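Local coordinates for protein hyaluronidase (Thermobaculum terrenum, PDB 5DIY) that probably acts as a hexosaminidase of glycoside hydrolase family 84, removing O-linked N-acetylglucosamine, at residues A415-R419 / T452-E456; N395-G399 / S411-A415; D384-A389 / Y421-V425. One frame throughout, in Å; residues are numbered along the deposited sequence.

Interaction 1 (A415-R419 / T452-E456)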
ATOM      1  N   ALA C 415     -28.683  28.651 -11.210  1.00 37.29           N
ATOM      2  CA  ALA C 415     -28.851  27.575 -10.226  1.00 36.74           C
ATOM      3  C   ALA C 415     -29.312  26.266 -10.881  1.00 36.29           C
ATOM      4  O   ALA C 415     -28.665  25.228 -10.711  1.00 35.97           O
ATOM      5  CB  ALA C 415     -29.826  27.995  -9.136  1.00 36.01           C
ATOM      6  N   LEU C 416     -30.415  26.332 -11.632  1.00 36.97           N
ATOM      7  CA  LEU C 416     -30.926  25.190 -12.416  1.00 38.51           C
ATOM      8  C   LEU C 416     -29.868  24.584 -13.323  1.00 37.67           C
ATOM      9  O   LEU C 416     -29.749  23.365 -13.419  1.00 37.82           O
ATOM     10  CB  LEU C 416     -32.117  25.602 -13.287  1.00 40.34           C
ATOM     11  CG  LEU C 416     -33.436  25.918 -12.577  1.00 42.56           C
ATOM     12  CD1 LEU C 416     -34.370  26.673 -13.517  1.00 43.81           C
ATOM     13  CD2 LEU C 416     -34.102  24.652 -12.061  1.00 43.00           C
ATOM     14  N   GLN C 417     -29.113  25.449 -13.987  1.00 37.12           N
ATOM     15  CA  GLN C 417     -28.024  25.031 -14.870  1.00 38.39           C
ATOM     16  C   GLN C 417     -26.924  24.275 -14.114  1.00 36.93           C
ATOM     17  O   GLN C 417     -26.376  23.299 -14.625  1.00 37.07           O
ATOM     18  CB  GLN C 417     -27.447  26.265 -15.565  1.00 41.41           C
ATOM     19  CG  GLN C 417     -26.324  26.013 -16.556  1.00 44.15           C
ATOM     20  CD  GLN C 417     -25.975  27.270 -17.326  1.00 47.21           C
ATOM     21  OE1 GLN C 417     -24.844  27.755 -17.265  1.00 50.02           O
ATOM     22  NE2 GLN C 417     -26.953  27.820 -18.044  1.00 48.44           N
ATOM     23  N   GLY C 418     -26.606  24.741 -12.908  1.00 34.60           N
ATOM     24  CA  GLY C 418     -25.657  24.064 -12.030  1.00 33.78           C
ATOM     25  C   GLY C 418     -26.124  22.688 -11.583  1.00 32.43           C
ATOM     26  O   GLY C 418     -25.327  21.764 -11.525  1.00 32.24           O
ATOM     27  N   ARG C 419     -27.415  22.547 -11.282  1.00 32.87           N
ATOM     28  CA  ARG C 419     -27.987  21.244 -10.915  1.00 33.95           C
ATOM     29  C   ARG C 419     -27.811  20.235 -12.035  1.00 31.37           C
ATOM     30  O   ARG C 419     -27.424  19.101 -11.787  1.00 29.88           O
ATOM     31  CB  ARG C 419     -29.477  21.344 -10.580  1.00 36.03           C
ATOM     32  CG  ARG C 419     -29.784  22.105  -9.309  1.00 38.71           C
ATOM     33  CD  ARG C 419     -31.242  21.942  -8.890  1.00 40.26           C
ATOM     34  NE  ARG C 419     -31.472  20.729  -8.085  1.00 41.71           N
ATOM     35  CZ  ARG C 419     -32.106  19.620  -8.486  1.00 42.16           C
ATOM     36  NH1 ARG C 419     -32.603  19.498  -9.715  1.00 43.12           N
ATOM     37  NH2 ARG C 419     -32.243  18.605  -7.638  1.00 41.75           N
ATOM     38  N   THR C 452     -31.124  21.465  -3.488  1.00 35.69           N
ATOM     39  CA  THR C 452     -31.661  22.374  -4.498  1.00 35.26           C
ATOM     40  C   THR C 452     -32.848  21.772  -5.275  1.00 36.22           C
ATOM     41  O   THR C 452     -33.173  22.221  -6.371  1.00 36.12           O
ATOM     42  CB  THR C 452     -30.526  22.798  -5.458  1.00 34.70           C
ATOM     43  OG1 THR C 452     -29.919  21.638  -6.040  1.00 32.93           O
ATOM     44  CG2 THR C 452     -29.456  23.585  -4.701  1.00 34.43           C
ATOM     45  N   VAL C 453     -33.498  20.759  -4.703  1.00 35.99           N
ATOM     46  CA  VAL C 453     -34.722  20.196  -5.286  1.00 37.21           C
ATOM     47  C   VAL C 453     -35.872  21.212  -5.405  1.00 38.32           C
ATOM     48  O   VAL C 453     -36.598  21.210  -6.404  1.00 37.39           O
ATOM     49  CB  VAL C 453     -35.208  18.928  -4.523  1.00 37.64           C
ATOM     50  CG1 VAL C 453     -35.544  19.222  -3.059  1.00 37.94           C
ATOM     51  CG2 VAL C 453     -36.408  18.290  -5.226  1.00 38.16           C
ATOM     52  N   SER C 454     -36.024  22.082  -4.407  1.00 39.16           N
ATOM     53  CA  SER C 454     -37.193  22.971  -4.351  1.00 40.91           C
ATOM     54  C   SER C 454     -37.168  24.136  -5.356  1.00 40.64           C
ATOM     55  O   SER C 454     -38.215  24.744  -5.593  1.00 40.08           O
ATOM     56  CB  SER C 454     -37.436  23.480  -2.919  1.00 41.12           C
ATOM     57  OG  SER C 454     -36.474  24.438  -2.532  1.00 42.50           O
ATOM     58  N   ILE C 455     -36.007  24.449  -5.939  1.00 40.74           N
ATOM     59  CA  ILE C 455     -35.952  25.444  -7.021  1.00 43.98           C
ATOM     60  C   ILE C 455     -36.491  24.901  -8.355  1.00 45.87           C
ATOM     61  O   ILE C 455     -37.005  25.672  -9.164  1.00 45.37           O
ATOM     62  CB  ILE C 455     -34.557  26.104  -7.211  1.00 44.27           C
ATOM     63  CG1 ILE C 455     -33.473  25.100  -7.611  1.00 44.69           C
ATOM     64  CG2 ILE C 455     -34.146  26.854  -5.947  1.00 44.29           C
ATOM     65  CD1 ILE C 455     -32.240  25.752  -8.195  1.00 44.34           C
ATOM     66  N   GLU C 456     -36.380  23.589  -8.581  1.00 47.82           N
ATOM     67  CA  GLU C 456     -37.062  22.949  -9.715  1.00 48.72           C
ATOM     68  C   GLU C 456     -38.573  23.001  -9.548  1.00 46.31           C
ATOM     69  O   GLU C 456     -39.289  23.336 -10.492  1.00 45.62           O
ATOM     70  CB  GLU C 456     -36.617  21.497  -9.900  1.00 52.92           C
ATOM     71  CG  GLU C 456     -35.250  21.352 -10.548  1.00 56.54           C
ATOM     72  CD  GLU C 456     -35.174  20.156 -11.478  1.00 60.27           C
ATOM     73  OE1 GLU C 456     -35.470  19.030 -11.020  1.00 63.10           O
ATOM     74  OE2 GLU C 456     -34.823  20.343 -12.664  1.00 61.81           O
TER
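Arg419 lays its aliphatic chain and guanidinium alongside Thr452, the two side chains running antiparallel past one another. The contact lies in the all-helical region that follows the TIM barrel, where helix 412-428 packs against the turn between helix 440-451 and helix 453-459. A bend at chi3 (86°) turns the tip of Arg419 so that NE gives a hydrogen bond to Thr452 OG1 (2.7 Å). That acceptor lies at the guanidinium edge, in its plane, but the bond is not straight, with 141° at the hydrogen. Val453 CA comes over one guanidinium face, 3.8 Å from NH2 of Arg419. Farther along, NH1 of Arg419 forms a salt bridge with Glu456 OE1 (3.2 Å), the guanidinium and carboxylate planes turned 37° apart. NH2 of Arg419 also bonds to Leu449 O, and Thr452 OG1 to Val448 O, both carbonyls near the end of helix 440-451; the arginine's charge would probably be favourable there. Arg423, a like charge, lies close to Arg419. Apolar contacts accompany the polar ones. Leu416 and Glu456 cross at a slant, CD2 of Leu416 lying 3.8 Å from CG of Glu456. Buried Ile455 brings CD1 to 4.0 Å from Arg419 CD and presses it tightly on Ala415 CB, at 3.4 Å.

Interaction 2 (N395-G399 / S411-A415)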
ATOM      1  N   ASN C 395     -26.084  31.430  -6.160  1.00 28.92           N
ATOM      2  CA  ASN C 395     -27.330  31.815  -6.818  1.00 30.62           C
ATOM      3  C   ASN C 395     -28.592  31.370  -6.099  1.00 32.74           C
ATOM      4  O   ASN C 395     -29.630  32.018  -6.220  1.00 34.14           O
ATOM      5  CB  ASN C 395     -27.313  31.348  -8.263  1.00 30.03           C
ATOM      6  CG  ASN C 395     -26.310  32.120  -9.079  1.00 29.15           C
ATOM      7  OD1 ASN C 395     -26.473  33.311  -9.262  1.00 30.30           O
ATOM      8  ND2 ASN C 395     -25.253  31.471  -9.525  1.00 29.17           N
ATOM      9  N   LEU C 396     -28.496  30.279  -5.345  1.00 34.32           N
ATOM     10  CA  LEU C 396     -29.558  29.880  -4.436  1.00 35.38           C
ATOM     11  C   LEU C 396     -29.810  30.965  -3.377  1.00 37.05           C
ATOM     12  O   LEU C 396     -30.965  31.329  -3.135  1.00 35.83           O
ATOM     13  CB  LEU C 396     -29.206  28.546  -3.767  1.00 35.11           C
ATOM     14  CG  LEU C 396     -30.205  27.938  -2.790  1.00 35.52           C
ATOM     15  CD1 LEU C 396     -31.512  27.604  -3.493  1.00 36.26           C
ATOM     16  CD2 LEU C 396     -29.602  26.703  -2.136  1.00 35.79           C
ATOM     17  N   PHE C 397     -28.738  31.486  -2.770  1.00 38.64           N
ATOM     18  CA  PHE C 397     -28.863  32.458  -1.670  1.00 41.29           C
ATOM     19  C   PHE C 397     -29.205  33.882  -2.115  1.00 46.11           C
ATOM     20  O   PHE C 397     -29.755  34.647  -1.319  1.00 49.90           O
ATOM     21  CB  PHE C 397     -27.606  32.472  -0.779  1.00 40.64           C
ATOM     22  CG  PHE C 397     -27.276  31.133  -0.153  1.00 40.48           C
ATOM     23  CD1 PHE C 397     -28.268  30.347   0.445  1.00 40.65           C
ATOM     24  CD2 PHE C 397     -25.966  30.661  -0.141  1.00 38.88           C
ATOM     25  CE1 PHE C 397     -27.954  29.117   1.018  1.00 41.12           C
ATOM     26  CE2 PHE C 397     -25.654  29.437   0.430  1.00 38.92           C
ATOM     27  CZ  PHE C 397     -26.646  28.663   1.010  1.00 38.70           C
ATOM     28  N   THR C 398     -28.885  34.245  -3.359  1.00 49.70           N
ATOM     29  CA  THR C 398     -29.283  35.546  -3.909  1.00 52.07           C
ATOM     30  C   THR C 398     -30.806  35.613  -4.038  1.00 55.31           C
ATOM     31  O   THR C 398     -31.444  36.505  -3.464  1.00 57.01           O
ATOM     32  CB  THR C 398     -28.627  35.813  -5.284  1.00 53.26           C
ATOM     33  OG1 THR C 398     -27.201  35.706  -5.164  1.00 53.34           O
ATOM     34  CG2 THR C 398     -28.989  37.207  -5.813  1.00 52.57           C
ATOM     35  N   GLY C 399     -31.373  34.658  -4.779  1.00 57.65           N
ATOM     36  CA  GLY C 399     -32.823  34.533  -4.945  1.00 58.17           C
ATOM     37  C   GLY C 399     -33.454  33.698  -3.845  1.00 58.05           C
ATOM     38  O   GLY C 399     -33.226  33.933  -2.657  1.00 58.19           O
ATOM     39  N   SER C 411     -31.419  34.850 -11.139  1.00 61.86           N
ATOM     40  CA  SER C 411     -30.347  33.847 -11.063  1.00 58.21           C
ATOM     41  C   SER C 411     -30.813  32.388 -10.863  1.00 58.09           C
ATOM     42  O   SER C 411     -29.986  31.491 -10.632  1.00 51.61           O
ATOM     43  CB  SER C 411     -29.388  34.234  -9.935  1.00 57.25           C
ATOM     44  OG  SER C 411     -30.054  34.309  -8.688  1.00 53.79           O
ATOM     45  N   LEU C 412     -32.122  32.151 -10.962  1.00 58.50           N
ATOM     46  CA  LEU C 412     -32.675  30.792 -10.949  1.00 58.82           C
ATOM     47  C   LEU C 412     -32.122  29.959 -12.109  1.00 56.89           C
ATOM     48  O   LEU C 412     -31.901  28.755 -11.957  1.00 56.05           O
ATOM     49  CB  LEU C 412     -34.210  30.823 -11.017  1.00 60.28           C
ATOM     50  CG  LEU C 412     -34.940  29.555 -10.557  1.00 61.94           C
ATOM     51  CD1 LEU C 412     -34.794  29.359  -9.051  1.00 63.05           C
ATOM     52  CD2 LEU C 412     -36.409  29.601 -10.953  1.00 62.74           C
ATOM     53  N   GLN C 413     -31.898  30.613 -13.250  1.00 55.99           N
ATOM     54  CA  GLN C 413     -31.309  29.980 -14.440  1.00 56.56           C
ATOM     55  C   GLN C 413     -29.906  29.417 -14.164  1.00 51.95           C
ATOM     56  O   GLN C 413     -29.610  28.275 -14.523  1.00 50.06           O
ATOM     57  CB  GLN C 413     -31.249  30.981 -15.607  1.00 60.36           C
ATOM     58  CG  GLN C 413     -31.141  30.347 -16.988  1.00 64.69           C
ATOM     59  CD  GLN C 413     -31.079  31.385 -18.103  1.00 67.93           C
ATOM     60  OE1 GLN C 413     -30.058  32.052 -18.280  1.00 72.41           O
ATOM     61  NE2 GLN C 413     -32.168  31.526 -18.859  1.00 68.22           N
ATOM     62  N   LYS C 414     -29.057  30.217 -13.520  1.00 46.88           N
ATOM     63  CA  LYS C 414     -27.703  29.782 -13.155  1.00 44.88           C
ATOM     64  C   LYS C 414     -27.721  28.632 -12.134  1.00 39.85           C
ATOM     65  O   LYS C 414     -26.875  27.746 -12.200  1.00 38.27           O
ATOM     66  CB  LYS C 414     -26.871  30.958 -12.620  1.00 46.54           C
ATOM     67  CG  LYS C 414     -26.579  32.027 -13.666  1.00 49.31           C
ATOM     68  CD  LYS C 414     -26.091  33.331 -13.049  1.00 50.85           C
ATOM     69  CE  LYS C 414     -24.588  33.331 -12.817  1.00 52.00           C
ATOM     70  NZ  LYS C 414     -24.137  34.599 -12.174  1.00 52.71           N
ATOM     71  N   ALA C 415     -28.683  28.651 -11.210  1.00 37.29           N
ATOM     72  CA  ALA C 415     -28.851  27.575 -10.226  1.00 36.74           C
ATOM     73  C   ALA C 415     -29.312  26.266 -10.881  1.00 36.29           C
ATOM     74  O   ALA C 415     -28.665  25.228 -10.711  1.00 35.97           O
ATOM     75  CB  ALA C 415     -29.826  27.995  -9.136  1.00 36.01           C
TER
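The CA atoms of Asn395 and Ser411 approach to 5.6 Å where helix 373-398 runs out and helix 412-428 starts. Asn395 O takes two weak bonds here, one from Gly399 N, four residues on, and one across the contact from Ser411 OG, at 3.4 Å. Ser411 stands at the N-cap position, yet its hydroxyl makes no capping bond; it faces the other helix instead. The Asn395 amide wedges between Ser411 and Lys414. Its OD1 sits 3.1 Å from Ser411 CB, while ND2 lies 3.5 Å from Lys414 CB and is spent on Ile391 O, one turn back in its own helix. Lys414 bends at chi3 and crosses the amide, with CE 3.8 Å from Asn395 ND2. Deeper in, Asn395 CB and Ala415 CB meet at 4.3 Å. An alanine at Asn395 would probably leave Ile391 O without the side-chain amide donor and open a gap beside Ser411 CB and Lys414 CB. Such a meeting of one helix's last turn with the next helix's first is typical of the end of an antiparallel helical hairpin, where the chain turns from one helix into the next.

Interaction 3 (D384-A389 / Y421-V425)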
ATOM      1  N   ASP C 384     -13.015  21.185 -10.264  1.00 24.58           N
ATOM      2  CA  ASP C 384     -13.932  21.778 -11.253  1.00 25.79           C
ATOM      3  C   ASP C 384     -15.384  21.658 -10.796  1.00 25.41           C
ATOM      4  O   ASP C 384     -16.176  22.586 -10.969  1.00 25.10           O
ATOM      5  CB  ASP C 384     -13.808  21.102 -12.637  1.00 27.04           C
ATOM      6  CG  ASP C 384     -12.484  21.387 -13.341  1.00 27.31           C
ATOM      7  OD1 ASP C 384     -11.838  22.415 -13.079  1.00 28.44           O
ATOM      8  OD2 ASP C 384     -12.093  20.557 -14.183  1.00 29.16           O
ATOM      9  N   TYR C 385     -15.727  20.519 -10.194  1.00 25.94           N
ATOM     10  CA  TYR C 385     -17.111  20.262  -9.788  1.00 26.01           C
ATOM     11  C   TYR C 385     -17.493  21.090  -8.555  1.00 25.42           C
ATOM     12  O   TYR C 385     -18.612  21.607  -8.476  1.00 25.48           O
ATOM     13  CB  TYR C 385     -17.361  18.769  -9.549  1.00 26.28           C
ATOM     14  CG  TYR C 385     -16.913  17.833 -10.659  1.00 27.65           C
ATOM     15  CD1 TYR C 385     -16.660  18.288 -11.969  1.00 28.60           C
ATOM     16  CD2 TYR C 385     -16.763  16.471 -10.407  1.00 27.97           C
ATOM     17  CE1 TYR C 385     -16.250  17.414 -12.968  1.00 28.19           C
ATOM     18  CE2 TYR C 385     -16.364  15.593 -11.402  1.00 28.66           C
ATOM     19  CZ  TYR C 385     -16.104  16.069 -12.680  1.00 29.31           C
ATOM     20  OH  TYR C 385     -15.704  15.189 -13.664  1.00 29.74           O
ATOM     21  N   LEU C 386     -16.567  21.222  -7.605  1.00 24.93           N
ATOM     22  CA  LEU C 386     -16.778  22.093  -6.443  1.00 25.56           C
ATOM     23  C   LEU C 386     -17.022  23.545  -6.846  1.00 25.55           C
ATOM     24  O   LEU C 386     -17.834  24.231  -6.234  1.00 25.58           O
ATOM     25  CB  LEU C 386     -15.587  22.038  -5.485  1.00 26.27           C
ATOM     26  CG  LEU C 386     -15.494  20.802  -4.598  1.00 27.68           C
ATOM     27  CD1 LEU C 386     -14.148  20.791  -3.882  1.00 28.06           C
ATOM     28  CD2 LEU C 386     -16.638  20.760  -3.591  1.00 28.36           C
ATOM     29  N   ASP C 387     -16.300  23.995  -7.868  1.00 26.06           N
ATOM     30  CA  ASP C 387     -16.477  25.323  -8.446  1.00 27.04           C
ATOM     31  C   ASP C 387     -17.918  25.548  -8.932  1.00 26.51           C
ATOM     32  O   ASP C 387     -18.504  26.604  -8.698  1.00 25.32           O
ATOM     33  CB  ASP C 387     -15.482  25.520  -9.605  1.00 28.57           C
ATOM     34  CG  ASP C 387     -15.093  26.972  -9.821  1.00 30.58           C
ATOM     35  OD1 ASP C 387     -15.491  27.859  -9.033  1.00 31.13           O
ATOM     36  OD2 ASP C 387     -14.367  27.230 -10.806  1.00 34.49           O
ATOM     37  N   GLN C 388     -18.491  24.540  -9.584  1.00 26.18           N
ATOM     38  CA  GLN C 388     -19.897  24.580  -9.983  1.00 26.23           C
ATOM     39  C   GLN C 388     -20.874  24.508  -8.798  1.00 25.65           C
ATOM     40  O   GLN C 388     -21.946  25.107  -8.854  1.00 25.46           O
ATOM     41  CB  GLN C 388     -20.196  23.491 -11.017  1.00 27.51           C
ATOM     42  CG  GLN C 388     -19.439  23.693 -12.330  1.00 28.64           C
ATOM     43  CD  GLN C 388     -19.833  24.970 -13.044  1.00 29.71           C
ATOM     44  OE1 GLN C 388     -21.008  25.323 -13.087  1.00 30.96           O
ATOM     45  NE2 GLN C 388     -18.850  25.675 -13.592  1.00 30.51           N
ATOM     46  N   ALA C 389     -20.510  23.792  -7.734  1.00 25.04           N
ATOM     47  CA  ALA C 389     -21.299  23.821  -6.486  1.00 25.24           C
ATOM     48  C   ALA C 389     -21.330  25.220  -5.868  1.00 25.10           C
ATOM     49  O   ALA C 389     -22.365  25.653  -5.362  1.00 25.60           O
ATOM     50  CB  ALA C 389     -20.765  22.813  -5.477  1.00 24.76           C
ATOM     51  N   TYR C 421     -25.541  20.346 -14.484  1.00 27.23           N
ATOM     52  CA  TYR C 421     -24.114  20.048 -14.567  1.00 27.43           C
ATOM     53  C   TYR C 421     -23.690  19.037 -13.496  1.00 26.61           C
ATOM     54  O   TYR C 421     -22.969  18.090 -13.796  1.00 25.21           O
ATOM     55  CB  TYR C 421     -23.278  21.330 -14.441  1.00 28.61           C
ATOM     56  CG  TYR C 421     -21.782  21.090 -14.471  1.00 30.63           C
ATOM     57  CD1 TYR C 421     -21.085  20.720 -13.313  1.00 31.99           C
ATOM     58  CD2 TYR C 421     -21.057  21.227 -15.653  1.00 31.83           C
ATOM     59  CE1 TYR C 421     -19.713  20.487 -13.343  1.00 32.39           C
ATOM     60  CE2 TYR C 421     -19.690  20.997 -15.687  1.00 32.68           C
ATOM     61  CZ  TYR C 421     -19.025  20.634 -14.530  1.00 32.61           C
ATOM     62  OH  TYR C 421     -17.669  20.416 -14.563  1.00 35.60           O
ATOM     63  N   LEU C 422     -24.128  19.254 -12.257  1.00 26.13           N
ATOM     64  CA  LEU C 422     -23.734  18.383 -11.145  1.00 26.52           C
ATOM     65  C   LEU C 422     -24.271  16.963 -11.317  1.00 25.96           C
ATOM     66  O   LEU C 422     -23.543  16.001 -11.099  1.00 24.66           O
ATOM     67  CB  LEU C 422     -24.162  18.970  -9.797  1.00 26.58           C
ATOM     68  CG  LEU C 422     -23.346  20.192  -9.359  1.00 27.12           C
ATOM     69  CD1 LEU C 422     -23.939  20.784  -8.097  1.00 27.33           C
ATOM     70  CD2 LEU C 422     -21.873  19.858  -9.166  1.00 27.68           C
ATOM     71  N   ARG C 423     -25.527  16.853 -11.743  1.00 26.42           N
ATOM     72  CA  ARG C 423     -26.151  15.561 -12.041  1.00 28.58           C
ATOM     73  C   ARG C 423     -25.338  14.779 -13.073  1.00 27.58           C
ATOM     74  O   ARG C 423     -25.055  13.594 -12.880  1.00 25.80           O
ATOM     75  CB  ARG C 423     -27.592  15.775 -12.523  1.00 30.91           C
ATOM     76  CG  ARG C 423     -28.392  14.498 -12.718  1.00 33.37           C
ATOM     77  CD  ARG C 423     -29.805  14.772 -13.221  1.00 34.63           C
ATOM     78  NE  ARG C 423     -30.575  15.655 -12.343  1.00 37.01           N
ATOM     79  CZ  ARG C 423     -31.056  15.334 -11.136  1.00 40.14           C
ATOM     80  NH1 ARG C 423     -30.860  14.131 -10.588  1.00 41.95           N
ATOM     81  NH2 ARG C 423     -31.747  16.240 -10.452  1.00 41.82           N
ATOM     82  N   GLU C 424     -24.930  15.471 -14.136  1.00 27.80           N
ATOM     83  CA  GLU C 424     -24.096  14.891 -15.191  1.00 28.38           C
ATOM     84  C   GLU C 424     -22.735  14.402 -14.664  1.00 27.02           C
ATOM     85  O   GLU C 424     -22.383  13.235 -14.854  1.00 25.26           O
ATOM     86  CB  GLU C 424     -23.897  15.909 -16.324  1.00 31.21           C
ATOM     87  CG  GLU C 424     -23.392  15.328 -17.637  1.00 34.55           C
ATOM     88  CD  GLU C 424     -23.051  16.402 -18.667  1.00 37.29           C
ATOM     89  OE1 GLU C 424     -23.489  17.566 -18.507  1.00 40.80           O
ATOM     90  OE2 GLU C 424     -22.330  16.085 -19.638  1.00 38.79           O
ATOM     91  N   VAL C 425     -21.980  15.279 -14.003  1.00 24.94           N
ATOM     92  CA  VAL C 425     -20.628  14.910 -13.531  1.00 24.68           C
ATOM     93  C   VAL C 425     -20.612  13.904 -12.363  1.00 23.74           C
ATOM     94  O   VAL C 425     -19.689  13.097 -12.277  1.00 22.74           O
ATOM     95  CB  VAL C 425     -19.736  16.130 -13.206  1.00 25.45           C
ATOM     96  CG1 VAL C 425     -19.582  17.011 -14.443  1.00 26.07           C
ATOM     97  CG2 VAL C 425     -20.265  16.928 -12.017  1.00 25.10           C
TER
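Tyr385 and Tyr421 cross at about a right angle, each offering the other an edge. They form the aromatic part of an antiparallel helix pair in the all-helical region beyond the TIM barrel: the axes of segments 384-389 and 421-425, on helices 373-398 and 412-428, approach to 10.4 Å with their directions at 154°. Tyr421 reaches toward the other helix because its CG is anti to the backbone N (chi1 178°), and its OH ends up near the plane of the Tyr385 ring, 3.5 Å from CD1 of Tyr385. Aliphatic groups lie over one face of Tyr385 and both faces of Tyr421. Over the Tyr385 ring stands Val425, whose CB sits above the centre at 3.7 Å from the ring centroid and only 11° off the normal, a nearly head-on CH-pi contact; its methyls rest on different ring atoms, CG1 nearest CE1 and CG2 nearest CG of Tyr385. The Tyr421 ring is sandwiched. Gln388 CG presses on one face, displaced toward the rim, in a second CH-pi contact of 3.7 Å to the centroid, while Val425 CG1, one turn on in the same helix as Tyr421, lies against the opposite face. Val425 thus touches both rings and ties them into one cluster. The Gln388 chain bends at chi2, and its nearest approach to the Tyr421 ring is made by CG rather than by the amide. Helix 440-451 packs against the same layer, with Leu445 touching Tyr385 and Ala389, and Val448 touching Leu422. Leu422 reaches toward the facing backbone, its CD1 lying 4.3 Å from Ala389 CA and its CD2 3.8 Å from Tyr385 O.

In the fold
Interactions 2 and 3 hold the same two helices, 373-398 and 412-428: interaction 2 near the loop that joins them, interaction 3 farther down, their centres about 15 Å apart. Interaction 1 adds helix 453-459 to helix 412-428 and shares Ala415 with interaction 2, the two meeting where Ile455 packs on Leu396 and Leu412. Chemistry follows place. Interaction 3, nearest the centre of the chain and partly buried, relies on rings and aliphatic groups; interaction 1, also partly buried, combines a charged and hydrogen-bonded arginine with apolar packing; interaction 2, at the surface, has polar side chains and one weak bond. All three lie away from the sugar-binding site.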